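Local coordinates for protein arsenite methyltransferase (Chlamydomonas reinhardtii, PDB 5EVJ) that probably methylates trivalent arsenic, transferring methyl groups from S-adenosylmethionine to give mono-, di- and trimethylated arsenic products, at residues P77-I82 with L165-C170; G192-F197 with E330-P335; D241-E246 with G322-M327; T270-K275 with H302-D307. The protein carries 15 engineered substitutions. All coordinates share one frame; numbering follows the deposited sequence.

In the fold
The four contacts follow four neighbouring strands of one mixed sheet: 163-169 in interaction 1, 193-202 in interaction 2, 266-274 in interaction 4 and the outermost strand 243-249 in interaction 3. Centres of interactions 3 and 4 are about 7 Å apart, those of 2 and 4 about 9 Å, and those of 1 and 2 about 11 Å. Along the chain, interaction 1 closes before the others open; interaction 4 is nested within interaction 3, and that within interaction 2. The later chain thus folds back over the methyltransferase sheet, and salt bridges tie the contacts together: E194 of interaction 2 with R272 of interaction 4, and R243 of interaction 3 with D307 of interaction 4.

Interaction 1: P77-I82 with L165-C170; sequences PIPAGI and LVISNC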
loop_
_atom_site.group_PDB
_atom_site.type_symbol
_atom_site.label_atom_id
_atom_site.label_comp_id
_atom_site.label_asym_id
_atom_site.label_seq_id
_atom_site.Cartn_x
_atom_site.Cartn_y
_atom_site.Cartn_z
ATOM N N PRO A 77 4.914 -1.871 -4.680
ATOM C CA PRO A 77 4.280 -1.603 -3.415
ATOM C C PRO A 77 4.428 -2.710 -2.340
ATOM O O PRO A 77 3.470 -2.964 -1.651
ATOM C CB PRO A 77 2.789 -1.565 -3.797
ATOM C CG PRO A 77 2.672 -2.691 -4.772
ATOM C CD PRO A 77 3.962 -2.543 -5.595
ATOM N N ILE A 78 5.584 -3.333 -2.156
ATOM C CA ILE A 78 5.761 -4.210 -0.968
ATOM C C ILE A 78 6.522 -3.399 0.072
ATOM O O ILE A 78 7.587 -2.935 -0.235
ATOM C CB ILE A 78 6.576 -5.519 -1.264
ATOM C CG1 ILE A 78 5.881 -6.410 -2.321
ATOM C CG2 ILE A 78 6.782 -6.337 0.017
ATOM C CD1 ILE A 78 6.204 -6.024 -3.768
ATOM N N PRO A 79 5.976 -3.230 1.296
ATOM C CA PRO A 79 6.641 -2.406 2.277
ATOM C C PRO A 79 7.754 -3.177 2.906
ATOM O O PRO A 79 7.662 -4.405 2.971
ATOM C CB PRO A 79 5.590 -2.168 3.370
ATOM C CG PRO A 79 4.412 -2.971 3.015
ATOM C CD PRO A 79 4.604 -3.587 1.668
ATOM N N ALA A 80 8.767 -2.458 3.406
ATOM C CA ALA A 80 9.826 -3.065 4.227
ATOM C C ALA A 80 9.193 -3.451 5.570
ATOM O O ALA A 80 8.111 -3.012 5.911
ATOM C CB ALA A 80 10.963 -2.057 4.428
ATOM N N GLY A 81 9.857 -4.257 6.363
ATOM C CA GLY A 81 9.355 -4.558 7.729
ATOM C C GLY A 81 8.296 -5.629 7.954
ATOM O O GLY A 81 7.664 -5.662 9.059
ATOM N N ILE A 82 8.120 -6.524 6.978
ATOM C CA ILE A 82 6.981 -7.463 6.996
ATOM C C ILE A 82 7.371 -8.934 7.248
ATOM O O ILE A 82 6.631 -9.827 6.950
ATOM C CB ILE A 82 6.123 -7.402 5.662
ATOM C CG1 ILE A 82 6.911 -7.875 4.460
ATOM C CG2 ILE A 82 5.589 -5.993 5.396
ATOM C CD1 ILE A 82 6.137 -7.717 3.137
ATOM N N LEU A 165 -1.249 -6.884 6.080
ATOM C CA LEU A 165 -0.998 -5.934 5.033
ATOM C C LEU A 165 -1.946 -6.284 3.956
ATOM O O LEU A 165 -2.149 -7.509 3.647
ATOM C CB LEU A 165 0.415 -6.077 4.387
ATOM C CG LEU A 165 1.595 -5.385 5.061
ATOM C CD1 LEU A 165 1.397 -3.876 5.123
ATOM C CD2 LEU A 165 1.810 -5.897 6.513
ATOM N N VAL A 166 -2.464 -5.232 3.296
ATOM C CA VAL A 166 -3.179 -5.408 2.044
ATOM C C VAL A 166 -2.423 -4.583 1.065
ATOM O O VAL A 166 -2.154 -3.426 1.339
ATOM C CB VAL A 166 -4.692 -5.008 2.142
ATOM C CG1 VAL A 166 -5.329 -5.036 0.787
ATOM C CG2 VAL A 166 -5.454 -5.999 3.023
ATOM N N ILE A 167 -2.053 -5.166 -0.079
ATOM C CA ILE A 167 -1.273 -4.474 -1.111
ATOM C C ILE A 167 -1.945 -4.605 -2.484
ATOM O O ILE A 167 -2.751 -5.544 -2.722
ATOM C CB ILE A 167 0.234 -4.908 -1.215
ATOM C CG1 ILE A 167 0.373 -6.195 -2.039
ATOM C CG2 ILE A 167 0.947 -4.881 0.161
ATOM C CD1 ILE A 167 1.775 -6.837 -1.992
ATOM N N SER A 168 -1.595 -3.661 -3.379
ATOM C CA SER A 168 -2.248 -3.545 -4.661
ATOM C C SER A 168 -1.389 -2.736 -5.577
ATOM O O SER A 168 -0.659 -1.861 -5.147
ATOM C CB SER A 168 -3.587 -2.825 -4.533
ATOM O OG SER A 168 -4.410 -3.138 -5.642
ATOM N N ASN A 169 -1.511 -2.985 -6.878
ATOM C CA ASN A 169 -0.657 -2.267 -7.805
ATOM C C ASN A 169 -1.447 -1.854 -9.040
ATOM O O ASN A 169 -1.639 -2.667 -9.963
ATOM C CB ASN A 169 0.553 -3.128 -8.120
ATOM C CG ASN A 169 1.649 -2.360 -8.826
ATOM O OD1 ASN A 169 1.401 -1.293 -9.386
ATOM N ND2 ASN A 169 2.866 -2.924 -8.855
ATOM N N CYS A 170 -1.987 -0.627 -9.020
ATOM C CA CYS A 170 -2.627 -0.018 -10.194
ATOM C C CYS A 170 -3.752 -0.805 -10.729
ATOM O O CYS A 170 -3.786 -1.009 -11.940
ATOM C CB CYS A 170 -1.628 0.086 -11.355
ATOM S SG CYS A 170 -1.207 1.754 -11.904
#
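P77-I82 runs over strand 165-169 in the opposite sense, with P77 CA 6.6 Å from N169 CA at one end and I82 CA 8.4 Å from L165 CA at the other. The loop has no regular secondary structure, and side chains make most of the contact. L165, I167 and N169 all point toward it from the strand. The P77 ring crosses the N169 side chain at about a right angle: P77 CD sits 3.5 Å from N169 ND2, while P77 CG lies 3.5 Å from the backbone S168 O. N169 ND2 has its polar partners in D97 and G75, so towards the proline it offers packing alone. In the middle, I167 divides its branches. With CG1 lodged between backbone N and carbonyl carbon (chi1 82°), CG2 turns to P77 O at 3.7 Å and to the CD of P79, and CD1 reaches I78 CG1 at 4.1 Å. Further along, the two methyls of L165 are shared out in the same way. L165 CD1 slides past P79 CG at 3.8 Å, and L165 CD2 meets I82 CG2 at 3.9 Å. Buried throughout, the contact is apolar at its L165 end, while at the P77 end ring carbons lie against polar atoms. C170, just past the strand, is tied by a disulfide to C74, shortly before P77 in the same loop. The strand order 3-2-1-4-5-7-6 is that of the Rossmann-like class I methyltransferase fold, in which 163-169 is the fourth strand and 77-82 packs along its length.

Interaction 2: G192-F197 with E330-P335; sequences GGEMHF and ESYLAP. Engineered in segment 330-335: Y332 (natural residue Trp).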
loop_
_atom_site.group_PDB
_atom_site.type_symbol
_atom_site.label_atom_id
_atom_site.label_comp_id
_atom_site.label_asym_id
_atom_site.label_seq_id
_atom_site.Cartn_x
_atom_site.Cartn_y
_atom_site.Cartn_z
ATOM N N GLY A 192 -3.648 -2.567 13.704
ATOM C CA GLY A 192 -2.219 -2.237 13.545
ATOM C C GLY A 192 -1.699 -2.620 12.180
ATOM O O GLY A 192 -0.493 -2.403 11.860
ATOM N N GLY A 193 -2.606 -3.082 11.321
ATOM C CA GLY A 193 -2.237 -3.380 9.923
ATOM C C GLY A 193 -2.300 -2.190 9.002
ATOM O O GLY A 193 -2.693 -1.098 9.387
ATOM N N GLU A 194 -1.983 -2.416 7.743
ATOM C CA GLU A 194 -1.887 -1.375 6.806
ATOM C C GLU A 194 -2.347 -1.843 5.389
ATOM O O GLU A 194 -1.975 -2.928 4.929
ATOM C CB GLU A 194 -0.412 -0.927 6.733
ATOM C CG GLU A 194 -0.162 0.240 5.792
ATOM C CD GLU A 194 1.309 0.462 5.409
ATOM O OE1 GLU A 194 2.230 -0.138 6.015
ATOM O OE2 GLU A 194 1.574 1.288 4.487
ATOM N N MET A 195 -3.069 -0.977 4.687
ATOM C CA MET A 195 -3.180 -1.079 3.254
ATOM C C MET A 195 -2.119 -0.199 2.643
ATOM O O MET A 195 -2.100 0.964 2.881
ATOM C CB MET A 195 -4.548 -0.660 2.764
ATOM C CG MET A 195 -4.666 -0.816 1.240
ATOM S SD MET A 195 -6.416 -0.669 0.759
ATOM C CE MET A 195 -6.187 -0.851 -1.024
ATOM N N HIS A 196 -1.241 -0.777 1.844
ATOM C CA HIS A 196 -0.079 -0.155 1.289
ATOM C C HIS A 196 -0.143 -0.458 -0.220
ATOM O O HIS A 196 0.044 -1.593 -0.639
ATOM C CB HIS A 196 1.142 -0.781 1.873
ATOM C CG HIS A 196 2.413 -0.065 1.592
ATOM N ND1 HIS A 196 3.087 -0.179 0.385
ATOM C CD2 HIS A 196 3.221 0.664 2.398
ATOM C CE1 HIS A 196 4.222 0.488 0.444
ATOM N NE2 HIS A 196 4.300 1.052 1.632
ATOM N N PHE A 197 -0.339 0.554 -1.044
ATOM C CA PHE A 197 -0.650 0.302 -2.459
ATOM C C PHE A 197 -0.314 1.497 -3.359
ATOM O O PHE A 197 -0.217 2.642 -2.881
ATOM C CB PHE A 197 -2.126 -0.088 -2.558
ATOM C CG PHE A 197 -3.072 1.046 -2.517
ATOM C CD1 PHE A 197 -3.306 1.754 -1.349
ATOM C CD2 PHE A 197 -3.792 1.370 -3.666
ATOM C CE1 PHE A 197 -4.243 2.807 -1.305
ATOM C CE2 PHE A 197 -4.725 2.367 -3.663
ATOM C CZ PHE A 197 -4.937 3.115 -2.479
ATOM N N GLU A 330 2.275 1.432 17.139
ATOM C CA GLU A 330 1.060 0.696 17.605
ATOM C C GLU A 330 0.640 -0.180 16.467
ATOM O O GLU A 330 -0.351 -0.818 16.552
ATOM C CB GLU A 330 -0.137 1.646 17.956
ATOM C CG GLU A 330 -0.122 2.309 19.362
ATOM C CD GLU A 330 -0.849 3.693 19.402
ATOM O OE1 GLU A 330 -1.960 3.792 18.870
ATOM O OE2 GLU A 330 -0.312 4.728 19.929
ATOM N N SER A 331 1.392 -0.156 15.384
ATOM C CA SER A 331 1.188 -0.991 14.237
ATOM C C SER A 331 2.163 -2.175 14.220
ATOM O O SER A 331 2.860 -2.470 15.201
ATOM C CB SER A 331 1.477 -0.168 12.999
ATOM O OG SER A 331 2.918 0.081 12.875
ATOM N N TYR A 332 2.253 -2.809 13.062
ATOM C CA TYR A 332 3.139 -3.958 12.886
ATOM C C TYR A 332 4.568 -3.502 12.887
ATOM O O TYR A 332 5.471 -4.330 12.966
ATOM C CB TYR A 332 2.864 -4.677 11.570
ATOM C CG TYR A 332 3.189 -3.888 10.323
ATOM C CD1 TYR A 332 2.240 -3.018 9.733
ATOM C CD2 TYR A 332 4.421 -4.056 9.666
ATOM C CE1 TYR A 332 2.514 -2.344 8.552
ATOM C CE2 TYR A 332 4.686 -3.388 8.536
ATOM C CZ TYR A 332 3.738 -2.511 7.982
ATOM O OH TYR A 332 4.070 -1.862 6.806
ATOM N N LEU A 333 4.781 -2.190 12.787
ATOM C CA LEU A 333 6.141 -1.661 12.693
ATOM C C LEU A 333 6.658 -1.453 14.098
ATOM O O LEU A 333 7.816 -1.156 14.254
ATOM C CB LEU A 333 6.168 -0.307 12.000
ATOM C CG LEU A 333 5.831 -0.183 10.534
ATOM C CD1 LEU A 333 5.539 1.278 10.131
ATOM C CD2 LEU A 333 6.948 -0.829 9.673
ATOM N N ALA A 334 5.808 -1.576 15.112
ATOM C CA ALA A 334 6.146 -1.141 16.441
ATOM C C ALA A 334 7.395 -1.736 17.127
ATOM O O ALA A 334 8.003 -1.026 18.011
ATOM C CB ALA A 334 4.988 -1.311 17.380
ATOM N N PRO A 335 7.696 -3.024 16.862
ATOM C CA PRO A 335 8.887 -3.596 17.514
ATOM C C PRO A 335 10.179 -2.771 17.173
ATOM O O PRO A 335 11.178 -2.883 17.873
ATOM C CB PRO A 335 9.017 -4.995 16.881
ATOM C CG PRO A 335 7.598 -5.331 16.447
ATOM C CD PRO A 335 7.037 -4.012 15.967
#
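Y332 and E194 meet rim to carboxylate, the two planes only 20° apart, so the acid lies almost in the plane of the ring. Y332 OH donates to E194 OE1 at 2.6 Å, approaching nearly along the C-O axis, and ring atom Y332 CE1 rests 3.7 Å from E194 CB. E194 gets there by an extended chain with CG anti to the backbone N (chi1 -178°). Y332, an engineered residue where the natural protein has tryptophan, is backed on one ring face by L333, whose CG stands 3.9 Å above the plane. The other oxygen of E194, OE2, forms a salt bridge with R272 of adjacent strand 266-274, so each carboxylate oxygen has its own partner. With an alanine at E194, the tyrosine hydroxyl and the charge of R272 would probably both be left without their carboxylate mate. Backbones close the remainder: Y332 N makes a weak hydrogen bond to G192 O at 3.0 Å, and S331 CB lies 3.2 Å from the same oxygen. G192 CA and S331 CA are 3.7 Å apart, where a CB on G192 would press on E330 O and S331 CA. S331 OG, also hydrogen-bonded to M327 O, accepts from L333 N at 2.9 Å, an ST turn inside the type I beta turn S331 to A334 that A334 N closes on S331 O. This turn follows helix 322-329 and docks it on strand 193-202.

Interaction 3: D241-E246 with G322-M327; sequences DPRQLE and GNTASM
This is a strand-to-helix packing contact at the rim of the methyltransferase sheet, where D241, just before edge strand 243-249, and R243, its first residue, meet N323, T324 and M327 on helix 322-329. The strand and helix segments run at 60° with axes 12.9 Å apart, a gap bridged by side chains. R243 bends at chi2 (-82°) and brings its guanidinium between acid and hydroxyl. Side-on, its NE and NH2 both reach D241 OD2, each at 3.0 Å, a salt bridge within 241-246. At its far end NH1 and NH2 straddle T324 OG1, at 3.0 Å and 3.1 Å. D241 and T324 thus lie at the edge of the group, their bonded oxygens close to its plane, while M327 SD stands 3.7 Å over the centre of one face. The methyl of M327 goes on to D241, with CE 3.6 Å from the backbone D241 O. N323 ND2 adds a third donor to D241 OD2 at 2.9 Å, coming from 38° above the carboxylate plane, and its other amide atom, OD1, accepts from E281 N. NH1 of R243 also pairs with D307. D241 OD2 therefore collects three donors, which would be expected to favour the ionised acid, and R243, set between two carboxylates and pinned in its plane at three nitrogens, is likely to stay charged and hardly able to rotate.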
loop_
_atom_site.group_PDB
_atom_site.type_symbol
_atom_site.label_atom_id
_atom_site.label_comp_id
_atom_site.label_asym_id
_atom_site.label_seq_id
_atom_site.Cartn_x
_atom_site.Cartn_y
_atom_site.Cartn_z
ATOM N N ASP A 241 -6.433 8.942 7.946
ATOM C CA ASP A 241 -5.266 9.810 7.627
ATOM C C ASP A 241 -4.312 9.151 6.681
ATOM O O ASP A 241 -3.209 8.757 7.070
ATOM C CB ASP A 241 -4.621 10.289 8.895
ATOM C CG ASP A 241 -3.367 11.169 8.647
ATOM O OD1 ASP A 241 -3.227 11.822 7.576
ATOM O OD2 ASP A 241 -2.490 11.215 9.527
ATOM N N PRO A 242 -4.748 8.971 5.428
ATOM C CA PRO A 242 -3.883 8.446 4.401
ATOM C C PRO A 242 -2.569 9.201 4.334
ATOM O O PRO A 242 -2.572 10.379 4.493
ATOM C CB PRO A 242 -4.664 8.719 3.087
ATOM C CG PRO A 242 -6.080 8.715 3.494
ATOM C CD PRO A 242 -6.009 9.459 4.834
ATOM N N ARG A 243 -1.469 8.500 4.081
ATOM C CA ARG A 243 -0.151 9.110 4.028
ATOM C C ARG A 243 0.459 8.711 2.730
ATOM O O ARG A 243 0.397 7.569 2.313
ATOM C CB ARG A 243 0.728 8.611 5.176
ATOM C CG ARG A 243 0.294 9.067 6.561
ATOM C CD ARG A 243 0.760 10.478 6.925
ATOM N NE ARG A 243 0.197 10.810 8.242
ATOM C CZ ARG A 243 0.905 10.792 9.364
ATOM N NH1 ARG A 243 2.188 10.512 9.311
ATOM N NH2 ARG A 243 0.336 11.077 10.533
ATOM N N GLN A 244 1.050 9.682 2.090
ATOM C CA GLN A 244 1.670 9.535 0.804
ATOM C C GLN A 244 3.143 9.106 1.037
ATOM O O GLN A 244 3.939 9.808 1.693
ATOM C CB GLN A 244 1.509 10.897 0.106
ATOM C CG GLN A 244 2.422 11.079 -1.079
ATOM C CD GLN A 244 2.063 12.306 -1.895
ATOM O OE1 GLN A 244 0.894 12.543 -2.210
ATOM N NE2 GLN A 244 3.079 13.103 -2.231
ATOM N N LEU A 245 3.534 7.956 0.532
ATOM C CA LEU A 245 4.919 7.543 0.757
ATOM C C LEU A 245 5.807 8.134 -0.335
ATOM O O LEU A 245 6.902 8.593 -0.062
ATOM C CB LEU A 245 5.035 5.991 0.763
ATOM C CG LEU A 245 6.489 5.437 0.837
ATOM C CD1 LEU A 245 7.219 5.935 2.086
ATOM C CD2 LEU A 245 6.609 3.930 0.730
ATOM N N GLU A 246 5.324 8.132 -1.579
ATOM C CA GLU A 246 6.040 8.747 -2.674
ATOM C C GLU A 246 5.162 8.923 -3.926
ATOM O O GLU A 246 4.191 8.190 -4.162
ATOM C CB GLU A 246 7.271 7.944 -3.045
ATOM C CG GLU A 246 6.969 6.663 -3.807
ATOM C CD GLU A 246 8.193 5.760 -3.857
ATOM O OE1 GLU A 246 9.189 6.113 -4.538
ATOM O OE2 GLU A 246 8.168 4.698 -3.199
ATOM N N GLY A 322 -0.097 12.225 17.554
ATOM C CA GLY A 322 -0.827 10.941 17.856
ATOM C C GLY A 322 -0.817 9.957 16.694
ATOM O O GLY A 322 -0.494 8.738 16.856
ATOM N N ASN A 323 -1.056 10.485 15.508
ATOM C CA ASN A 323 -1.259 9.609 14.356
ATOM C C ASN A 323 -0.003 8.897 14.040
ATOM O O ASN A 323 0.034 7.658 13.929
ATOM C CB ASN A 323 -1.772 10.361 13.100
ATOM C CG ASN A 323 -3.278 10.666 13.159
ATOM O OD1 ASN A 323 -3.986 10.293 14.125
ATOM N ND2 ASN A 323 -3.776 11.348 12.118
ATOM N N THR A 324 1.032 9.688 13.837
ATOM C CA THR A 324 2.325 9.184 13.502
ATOM C C THR A 324 2.796 8.255 14.642
ATOM O O THR A 324 3.346 7.208 14.346
ATOM C CB THR A 324 3.315 10.370 13.377
ATOM O OG1 THR A 324 2.969 11.106 12.183
ATOM C CG2 THR A 324 4.745 9.802 13.257
ATOM N N ALA A 325 2.590 8.634 15.911
ATOM C CA ALA A 325 3.011 7.732 17.013
ATOM C C ALA A 325 2.287 6.359 16.897
ATOM O O ALA A 325 2.848 5.312 17.200
ATOM C CB ALA A 325 2.784 8.359 18.401
ATOM N N SER A 326 1.034 6.382 16.468
ATOM C CA SER A 326 0.246 5.166 16.300
ATOM C C SER A 326 0.805 4.373 15.123
ATOM O O SER A 326 0.889 3.132 15.188
ATOM C CB SER A 326 -1.272 5.513 16.025
ATOM O OG SER A 326 -1.909 5.959 17.221
ATOM N N MET A 327 1.104 5.061 14.025
ATOM C CA MET A 327 1.561 4.365 12.850
ATOM C C MET A 327 2.900 3.603 12.946
ATOM O O MET A 327 3.137 2.628 12.176
ATOM C CB MET A 327 1.649 5.327 11.664
ATOM C CG MET A 327 0.288 5.970 11.317
ATOM S SD MET A 327 0.302 7.215 9.993
ATOM C CE MET A 327 -1.437 7.714 9.979
#

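Interaction 4: T270-K275 with H302-D307; sequences TYRLFK and HAYDLD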
loop_
_atom_site.group_PDB
_atom_site.type_symbol
_atom_site.label_atom_id
_atom_site.label_comp_id
_atom_site.label_asym_id
_atom_site.label_seq_id
_atom_site.Cartn_x
_atom_site.Cartn_y
_atom_site.Cartn_z
ATOM N N THR A 270 2.023 6.086 -4.015
ATOM C CA THR A 270 1.975 4.951 -3.113
ATOM C C THR A 270 1.471 5.545 -1.822
ATOM O O THR A 270 2.106 6.421 -1.214
ATOM C CB THR A 270 3.369 4.253 -2.878
ATOM O OG1 THR A 270 3.872 3.678 -4.086
ATOM C CG2 THR A 270 3.215 3.075 -1.881
ATOM N N TYR A 271 0.354 5.007 -1.391
ATOM C CA TYR A 271 -0.336 5.451 -0.202
ATOM C C TYR A 271 -0.200 4.442 0.907
ATOM O O TYR A 271 -0.155 3.211 0.643
ATOM C CB TYR A 271 -1.874 5.629 -0.503
ATOM C CG TYR A 271 -2.190 7.025 -0.998
ATOM C CD1 TYR A 271 -2.006 8.141 -0.179
ATOM C CD2 TYR A 271 -2.689 7.225 -2.294
ATOM C CE1 TYR A 271 -2.318 9.433 -0.626
ATOM C CE2 TYR A 271 -3.008 8.479 -2.764
ATOM C CZ TYR A 271 -2.781 9.594 -1.945
ATOM O OH TYR A 271 -3.054 10.828 -2.465
ATOM N N ARG A 272 -0.264 4.958 2.134
ATOM C CA ARG A 272 -0.223 4.184 3.330
ATOM C C ARG A 272 -1.490 4.405 4.140
ATOM O O ARG A 272 -1.758 5.519 4.609
ATOM C CB ARG A 272 1.010 4.524 4.138
ATOM C CG ARG A 272 2.276 4.372 3.289
ATOM C CD ARG A 272 3.488 4.329 4.235
ATOM N NE ARG A 272 3.651 3.036 4.915
ATOM C CZ ARG A 272 4.801 2.545 5.401
ATOM N NH1 ARG A 272 5.919 3.248 5.349
ATOM N NH2 ARG A 272 4.847 1.298 5.945
ATOM N N LEU A 273 -2.251 3.320 4.337
ATOM C CA LEU A 273 -3.535 3.397 4.975
ATOM C C LEU A 273 -3.514 2.471 6.197
ATOM O O LEU A 273 -3.802 1.241 6.093
ATOM C CB LEU A 273 -4.589 2.991 3.997
ATOM C CG LEU A 273 -5.301 4.009 3.096
ATOM C CD1 LEU A 273 -4.431 5.166 2.625
ATOM C CD2 LEU A 273 -5.963 3.288 1.919
ATOM N N PHE A 274 -3.212 3.059 7.350
ATOM C CA PHE A 274 -3.060 2.286 8.538
ATOM C C PHE A 274 -4.338 2.156 9.203
ATOM O O PHE A 274 -5.151 3.135 9.200
ATOM C CB PHE A 274 -2.114 2.964 9.518
ATOM C CG PHE A 274 -0.690 2.775 9.157
ATOM C CD1 PHE A 274 0.034 1.661 9.650
ATOM C CD2 PHE A 274 -0.057 3.669 8.293
ATOM C CE1 PHE A 274 1.367 1.470 9.302
ATOM C CE2 PHE A 274 1.273 3.494 7.965
ATOM C CZ PHE A 274 2.024 2.398 8.461
ATOM N N LYS A 275 -4.474 0.997 9.878
ATOM C CA LYS A 275 -5.655 0.738 10.661
ATOM C C LYS A 275 -5.302 0.643 12.148
ATOM O O LYS A 275 -4.695 -0.287 12.578
ATOM C CB LYS A 275 -6.364 -0.528 10.131
ATOM C CG LYS A 275 -7.449 -1.016 11.066
ATOM C CD LYS A 275 -8.361 -2.075 10.443
ATOM C CE LYS A 275 -9.342 -2.754 11.479
ATOM N NZ LYS A 275 -10.172 -3.852 10.767
ATOM N N HIS A 302 20.035 2.826 9.004
ATOM C CA HIS A 302 20.387 4.260 9.249
ATOM C C HIS A 302 19.185 5.175 9.424
ATOM O O HIS A 302 19.218 6.126 10.204
ATOM C CB HIS A 302 21.231 4.792 8.090
ATOM C CG HIS A 302 22.456 3.965 7.866
ATOM N ND1 HIS A 302 23.374 3.713 8.879
ATOM C CD2 HIS A 302 22.863 3.245 6.795
ATOM C CE1 HIS A 302 24.334 2.940 8.413
ATOM N NE2 HIS A 302 24.037 2.629 7.158
ATOM N N ALA A 303 18.099 4.814 8.744
ATOM C CA ALA A 303 16.993 5.688 8.614
ATOM C C ALA A 303 15.779 4.897 8.073
ATOM O O ALA A 303 15.921 3.907 7.330
ATOM C CB ALA A 303 17.362 6.839 7.671
ATOM N N TYR A 304 14.604 5.348 8.461
ATOM C CA TYR A 304 13.369 4.801 7.901
ATOM C C TYR A 304 12.357 5.899 7.509
ATOM O O TYR A 304 11.976 6.771 8.332
ATOM C CB TYR A 304 12.725 3.967 8.976
ATOM C CG TYR A 304 11.408 3.400 8.515
ATOM C CD1 TYR A 304 11.374 2.348 7.602
ATOM C CD2 TYR A 304 10.205 3.906 8.996
ATOM C CE1 TYR A 304 10.160 1.820 7.169
ATOM C CE2 TYR A 304 8.992 3.368 8.597
ATOM C CZ TYR A 304 8.979 2.340 7.672
ATOM O OH TYR A 304 7.787 1.829 7.245
ATOM N N ASP A 305 11.929 5.885 6.276
ATOM C CA ASP A 305 10.766 6.722 5.880
ATOM C C ASP A 305 9.387 6.120 6.183
ATOM O O ASP A 305 8.948 5.191 5.488
ATOM C CB ASP A 305 10.834 7.045 4.379
ATOM C CG ASP A 305 12.147 7.804 3.997
ATOM O OD1 ASP A 305 12.522 8.785 4.695
ATOM O OD2 ASP A 305 12.809 7.358 3.037
ATOM N N LEU A 306 8.687 6.664 7.176
ATOM C CA LEU A 306 7.280 6.366 7.311
ATOM C C LEU A 306 6.567 6.875 6.058
ATOM O O LEU A 306 5.764 6.178 5.429
ATOM C CB LEU A 306 6.696 7.060 8.539
ATOM C CG LEU A 306 5.151 6.995 8.696
ATOM C CD1 LEU A 306 4.649 5.539 8.908
ATOM C CD2 LEU A 306 4.771 7.813 9.936
ATOM N N ASP A 307 6.755 8.145 5.740
ATOM C CA ASP A 307 6.025 8.732 4.589
ATOM C C ASP A 307 6.896 9.870 4.146
ATOM O O ASP A 307 7.927 10.110 4.776
ATOM C CB ASP A 307 4.613 9.207 4.965
ATOM C CG ASP A 307 4.598 10.149 6.144
ATOM O OD1 ASP A 307 5.391 11.126 6.159
ATOM O OD2 ASP A 307 3.760 9.945 7.067
HETATM O O HOH W 1 7.207 -0.355 5.881
#
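R272 turns sharply at chi3 (77°) and Y304 runs out with CG anti to its own backbone N (chi1 178°), so that guanidinium and phenol arrive from opposite directions and the hydroxyl comes to the guanidinium edge. The first belongs to strand 266-274 of the Rossmann-like methyltransferase sheet; the second to the short strand 303-305, which pairs with 310-313 in a two-stranded antiparallel sheet and runs into a classic beta bulge, where L306 and D307 both face H310. R272 NH1 does most of the work across the gap. It donates to Y304 OH at 3.0 Å, with the hydroxyl near the guanidinium plane, and to the backbone L306 O at 2.9 Å, a bond tilted out of both the carbonyl and the guanidinium planes. The ring plane of Y304 is turned 66° from the guanidinium plane, and the hydroxyl is the atom that accepts. R272 CD also lies close to the carbonyl, 3.2 Å from L306 O. Beside this polar cluster, F274 packs CE2 against L306 CD1 at 4.1 Å, and the leucine goes on to touch M327 and T324 of helix 322-329. R272 NE faces the other way, in a salt bridge with E194. A methionine in place of R272 would probably leave L306 O and the Y304 hydroxyl short of their donor and the charge of E194 without its mate. Next to the direct bonds, one ordered water lies at the edge of the Y304 ring, accepting from R272 NH2 at 2.9 Å and sitting 2.6 Å from Y304 OH.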